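Local coordinates for putative polyphosphate kinase 2 (Pseudomonas aeruginosa PAO1, PDB 3CZP), which transfers phosphate from inorganic polyphosphate to AMP to make ADP, and less efficiently to GMP, with magnesium as cofactor, at residues D257-G268 against D447-R459. Numbering follows the deposited sequence. Where two conformers were deposited one is given.
Sequences DNRGLLDSLDLG and DQYVDAVGDMVDR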
loop_
_atom_site.group_PDB
_atom_site.type_symbol
_atom_site.label_atom_id
_atom_site.label_comp_id
_atom_site.label_asym_id
_atom_site.label_seq_id
_atom_site.Cartn_x
_atom_site.Cartn_y
_atom_site.Cartn_z
ATOM N N ASP A 257 -18.766 -24.096 -29.147
ATOM C CA ASP A 257 -19.831 -23.170 -28.781
ATOM C C ASP A 257 -20.215 -23.280 -27.290
ATOM O O ASP A 257 -20.967 -24.176 -26.889
ATOM C CB ASP A 257 -21.056 -23.410 -29.671
ATOM C CG ASP A 257 -22.071 -22.289 -29.584
ATOM O OD1 ASP A 257 -21.634 -21.121 -29.510
ATOM O OD2 ASP A 257 -23.300 -22.572 -29.609
ATOM N N ASN A 258 -19.711 -22.340 -26.489
ATOM C CA ASN A 258 -19.928 -22.311 -25.030
ATOM C C ASN A 258 -21.216 -21.599 -24.516
ATOM O O ASN A 258 -21.422 -21.480 -23.300
ATOM C CB ASN A 258 -18.687 -21.700 -24.357
ATOM C CG ASN A 258 -17.831 -22.737 -23.655
ATOM O OD1 ASN A 258 -18.324 -23.502 -22.829
ATOM N ND2 ASN A 258 -16.539 -22.753 -23.963
ATOM N N ARG A 259 -22.091 -21.168 -25.429
ATOM C CA ARG A 259 -23.302 -20.400 -25.051
ATOM C C ARG A 259 -24.507 -21.232 -24.560
ATOM O O ARG A 259 -25.482 -20.660 -24.056
ATOM C CB ARG A 259 -23.736 -19.453 -26.186
ATOM C CG ARG A 259 -24.067 -20.115 -27.516
ATOM C CD ARG A 259 -24.723 -19.144 -28.527
ATOM N NE ARG A 259 -23.784 -18.126 -29.029
ATOM C CZ ARG A 259 -23.784 -16.826 -28.705
ATOM N NH1 ARG A 259 -22.875 -16.014 -29.245
ATOM N NH2 ARG A 259 -24.683 -16.314 -27.864
ATOM N N GLY A 260 -24.436 -22.561 -24.705
ATOM C CA GLY A 260 -25.461 -23.482 -24.184
ATOM C C GLY A 260 -25.548 -23.552 -22.659
ATOM O O GLY A 260 -26.567 -23.985 -22.129
ATOM N N LEU A 261 -24.479 -23.137 -21.960
ATOM C CA LEU A 261 -24.479 -23.020 -20.491
ATOM C C LEU A 261 -25.397 -21.874 -20.048
ATOM O O LEU A 261 -26.027 -21.946 -18.991
ATOM C CB LEU A 261 -23.062 -22.751 -19.927
ATOM C CG LEU A 261 -21.834 -23.638 -20.250
ATOM C CD1 LEU A 261 -20.494 -22.975 -19.780
ATOM C CD2 LEU A 261 -21.971 -25.091 -19.707
ATOM N N LEU A 262 -25.444 -20.819 -20.868
ATOM C CA LEU A 262 -26.264 -19.642 -20.608
ATOM C C LEU A 262 -27.639 -19.756 -21.255
ATOM O O LEU A 262 -28.639 -19.342 -20.661
ATOM C CB LEU A 262 -25.562 -18.366 -21.117
ATOM C CG LEU A 262 -24.215 -17.934 -20.405
ATOM C CD1 LEU A 262 -23.763 -16.614 -21.106
ATOM C CD2 LEU A 262 -24.405 -17.648 -18.811
ATOM N N ASP A 263 -27.688 -20.337 -22.448
ATOM C CA ASP A 263 -28.949 -20.535 -23.153
ATOM C C ASP A 263 -29.841 -21.542 -22.430
ATOM O O ASP A 263 -31.064 -21.513 -22.574
ATOM C CB ASP A 263 -28.694 -20.995 -24.590
ATOM C CG ASP A 263 -28.124 -19.894 -25.461
ATOM O OD1 ASP A 263 -28.525 -18.724 -25.283
ATOM O OD2 ASP A 263 -27.274 -20.197 -26.326
ATOM N N SER A 264 -29.226 -22.431 -21.656
ATOM C CA SER A 264 -29.975 -23.451 -20.920
ATOM C C SER A 264 -30.515 -23.016 -19.547
ATOM O O SER A 264 -31.271 -23.759 -18.925
ATOM C CB SER A 264 -29.178 -24.749 -20.791
ATOM O OG SER A 264 -28.240 -24.688 -19.730
ATOM N N LEU A 265 -30.165 -21.828 -19.064
ATOM C CA LEU A 265 -30.783 -21.333 -17.818
ATOM C C LEU A 265 -32.268 -21.095 -17.956
ATOM O O LEU A 265 -32.746 -20.654 -19.004
ATOM C CB LEU A 265 -30.174 -20.014 -17.360
ATOM C CG LEU A 265 -28.758 -20.127 -16.835
ATOM C CD1 LEU A 265 -28.209 -18.729 -16.647
ATOM C CD2 LEU A 265 -28.805 -20.904 -15.538
ATOM N N ASP A 266 -32.969 -21.341 -16.862
ATOM C CA ASP A 266 -34.386 -21.057 -16.778
ATOM C C ASP A 266 -34.542 -19.719 -16.056
ATOM O O ASP A 266 -34.656 -19.637 -14.827
ATOM C CB ASP A 266 -35.097 -22.193 -16.069
ATOM C CG ASP A 266 -36.572 -21.962 -15.930
ATOM O OD1 ASP A 266 -37.048 -20.870 -16.338
ATOM O OD2 ASP A 266 -37.247 -22.864 -15.381
ATOM N N LEU A 267 -34.588 -18.667 -16.860
ATOM C CA LEU A 267 -34.664 -17.309 -16.351
ATOM C C LEU A 267 -36.096 -16.912 -16.004
ATOM O O LEU A 267 -36.345 -15.762 -15.640
ATOM C CB LEU A 267 -34.107 -16.338 -17.384
ATOM C CG LEU A 267 -32.661 -16.470 -17.839
ATOM C CD1 LEU A 267 -32.359 -15.341 -18.783
ATOM C CD2 LEU A 267 -31.703 -16.455 -16.658
ATOM N N GLY A 268 -37.027 -17.866 -16.135
ATOM C CA GLY A 268 -38.428 -17.705 -15.729
ATOM C C GLY A 268 -38.655 -17.924 -14.236
ATOM O O GLY A 268 -39.758 -17.753 -13.766
ATOM N N ASP A 447 -24.184 -10.598 -27.617
ATOM C CA ASP A 447 -23.752 -11.965 -27.933
ATOM C C ASP A 447 -22.238 -12.158 -27.734
ATOM O O ASP A 447 -21.786 -13.316 -27.598
ATOM C CB ASP A 447 -24.194 -12.428 -29.344
ATOM C CG ASP A 447 -25.593 -13.103 -29.356
ATOM O OD1 ASP A 447 -26.315 -13.050 -28.342
ATOM O OD2 ASP A 447 -25.997 -13.698 -30.391
ATOM N N GLN A 448 -21.465 -11.055 -27.729
ATOM C CA GLN A 448 -20.024 -11.114 -27.356
ATOM C C GLN A 448 -19.859 -11.426 -25.875
ATOM O O GLN A 448 -18.898 -12.102 -25.478
ATOM C CB GLN A 448 -19.272 -9.815 -27.687
ATOM C CG GLN A 448 -19.079 -9.493 -29.194
ATOM C CD GLN A 448 -18.361 -8.137 -29.433
ATOM O OE1 GLN A 448 -19.002 -7.130 -29.722
ATOM N NE2 GLN A 448 -17.039 -8.120 -29.294
ATOM N N TYR A 449 -20.767 -10.938 -25.034
ATOM C CA TYR A 449 -20.689 -11.315 -23.609
ATOM C C TYR A 449 -21.155 -12.743 -23.401
ATOM O O TYR A 449 -20.629 -13.427 -22.534
ATOM C CB TYR A 449 -21.406 -10.321 -22.688
ATOM C CG TYR A 449 -20.579 -9.067 -22.443
ATOM C CD1 TYR A 449 -20.623 -7.979 -23.340
ATOM C CD2 TYR A 449 -19.724 -8.981 -21.338
ATOM C CE1 TYR A 449 -19.842 -6.822 -23.125
ATOM C CE2 TYR A 449 -18.943 -7.852 -21.121
ATOM C CZ TYR A 449 -18.995 -6.779 -21.994
ATOM O OH TYR A 449 -18.194 -5.678 -21.748
ATOM N N VAL A 450 -22.096 -13.216 -24.203
ATOM C CA VAL A 450 -22.579 -14.593 -24.070
ATOM C C VAL A 450 -21.425 -15.551 -24.380
ATOM O O VAL A 450 -21.099 -16.453 -23.574
ATOM C CB VAL A 450 -23.819 -14.885 -24.977
ATOM C CG1 VAL A 450 -24.259 -16.339 -24.838
ATOM C CG2 VAL A 450 -24.989 -13.968 -24.619
ATOM N N ASP A 451 -20.748 -15.301 -25.503
ATOM C CA ASP A 451 -19.607 -16.137 -25.893
ATOM C C ASP A 451 -18.514 -16.094 -24.841
ATOM O O ASP A 451 -17.951 -17.122 -24.498
ATOM C CB ASP A 451 -19.009 -15.709 -27.229
ATOM C CG ASP A 451 -19.857 -16.101 -28.387
ATOM O OD1 ASP A 451 -20.694 -17.037 -28.276
ATOM O OD2 ASP A 451 -19.684 -15.450 -29.431
ATOM N N ALA A 452 -18.242 -14.905 -24.328
ATOM C CA ALA A 452 -17.202 -14.699 -23.317
ATOM C C ALA A 452 -17.514 -15.267 -21.921
ATOM O O ALA A 452 -16.626 -15.821 -21.217
ATOM C CB ALA A 452 -16.875 -13.186 -23.240
ATOM N N VAL A 453 -18.760 -15.119 -21.490
ATOM C CA VAL A 453 -19.206 -15.721 -20.207
ATOM C C VAL A 453 -19.167 -17.240 -20.320
ATOM O O VAL A 453 -18.679 -17.916 -19.418
ATOM C CB VAL A 453 -20.619 -15.211 -19.781
ATOM C CG1 VAL A 453 -21.156 -15.925 -18.526
ATOM C CG2 VAL A 453 -20.519 -13.714 -19.549
ATOM N N GLY A 454 -19.600 -17.770 -21.453
ATOM C CA GLY A 454 -19.491 -19.190 -21.725
ATOM C C GLY A 454 -18.095 -19.753 -21.609
ATOM O O GLY A 454 -17.888 -20.790 -20.984
ATOM N N ASP A 455 -17.130 -19.085 -22.231
ATOM C CA ASP A 455 -15.741 -19.503 -22.163
ATOM C C ASP A 455 -15.183 -19.412 -20.786
ATOM O O ASP A 455 -14.450 -20.310 -20.356
ATOM C CB ASP A 455 -14.869 -18.665 -23.088
ATOM C CG ASP A 455 -15.179 -18.904 -24.518
ATOM O OD1 ASP A 455 -15.834 -19.932 -24.829
ATOM O OD2 ASP A 455 -14.748 -18.091 -25.351
HETATM N N MSE A 456 -15.505 -18.315 -20.107
HETATM C CA MSE A 456 -15.077 -18.090 -18.746
HETATM C C MSE A 456 -15.504 -19.241 -17.853
HETATM O O MSE A 456 -14.699 -19.847 -17.184
HETATM C CB MSE A 456 -15.685 -16.778 -18.218
HETATM C CG MSE A 456 -15.504 -16.521 -16.731
HETATM SE SE MSE A 456 -16.239 -14.754 -16.336
HETATM C CE MSE A 456 -18.074 -15.293 -16.163
ATOM N N VAL A 457 -16.793 -19.539 -17.863
ATOM C CA VAL A 457 -17.354 -20.637 -17.073
ATOM C C VAL A 457 -16.741 -22.008 -17.440
ATOM O O VAL A 457 -16.275 -22.760 -16.564
ATOM C CB VAL A 457 -18.917 -20.626 -17.172
ATOM C CG1 VAL A 457 -19.541 -21.845 -16.428
ATOM C CG2 VAL A 457 -19.446 -19.293 -16.623
ATOM N N ASP A 458 -16.675 -22.331 -18.724
ATOM C CA ASP A 458 -15.960 -23.520 -19.137
ATOM C C ASP A 458 -14.519 -23.632 -18.622
ATOM O O ASP A 458 -14.091 -24.700 -18.175
ATOM C CB ASP A 458 -15.896 -23.577 -20.655
ATOM C CG ASP A 458 -15.134 -24.775 -21.147
ATOM O OD1 ASP A 458 -15.618 -25.916 -20.917
ATOM O OD2 ASP A 458 -14.059 -24.586 -21.771
ATOM N N ARG A 459 -13.751 -22.542 -18.696
ATOM C CA ARG A 459 -12.318 -22.622 -18.444
ATOM C C ARG A 459 -11.956 -22.374 -16.964
ATOM O O ARG A 459 -10.869 -22.738 -16.516
ATOM C CB ARG A 459 -11.573 -21.633 -19.349
ATOM C CG ARG A 459 -12.065 -21.567 -20.807
ATOM C CD ARG A 459 -11.102 -22.105 -21.846
ATOM N NE ARG A 459 -10.966 -21.134 -22.940
ATOM C CZ ARG A 459 -11.714 -21.073 -24.039
ATOM N NH1 ARG A 459 -12.680 -21.961 -24.274
ATOM N NH2 ARG A 459 -11.479 -20.107 -24.921
#
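Arg259 reaches helix 446-460 because its CG sits between the backbone N and the carbonyl carbon (chi1 59°) and its chain bends at chi3, which lays the guanidinium across Val450 and beside Asp447 and Asp451. There Asp451 OD1 comes over one face of the guanidinium, 2.6 Å from NH1, in a salt bridge whose carboxylate and guanidinium planes stand 71° apart. NH1 also gives a weak hydrogen bond to Asp447 O, and the Asp447 carboxylate adds a long salt bridge to NH2. Asp257 OD1 makes a further long salt bridge to NE, so three acidic groups share one arginine, and its charge should ease the repulsion between Asp257 and Asp451.

One turn further along, Asn258 drops onto Gly454, where the two CA atoms come within 4.6 Å. With no side chain at Gly454, Asn258 O can approach its CA to 3.4 Å in a CA-H...O contact. Asn258 ND2 donates to Asp455 OD1 (3.0 Å), meeting it on the anti side at a bent angle of 138°; the other oxygen, OD2, is held by Arg375, which should steady the acceptor. Beside these polar contacts, Leu262 crosses Val453 at about a right angle, CD2 to CG1 3.7 Å, with Trp410 of strand 404-412 touching both side chains. Leu261 CD1 instead lies against Val457 CG1.

Through the salt-bridge network, the Asn-Asp hydrogen bond, the leucine-valine packing and the close approach at Gly454, residues 258-262 thus dock on an outer helix of the second PPK2 domain, a P-loop-type alpha/beta fold with a 2-3-1-4-5 parallel sheet.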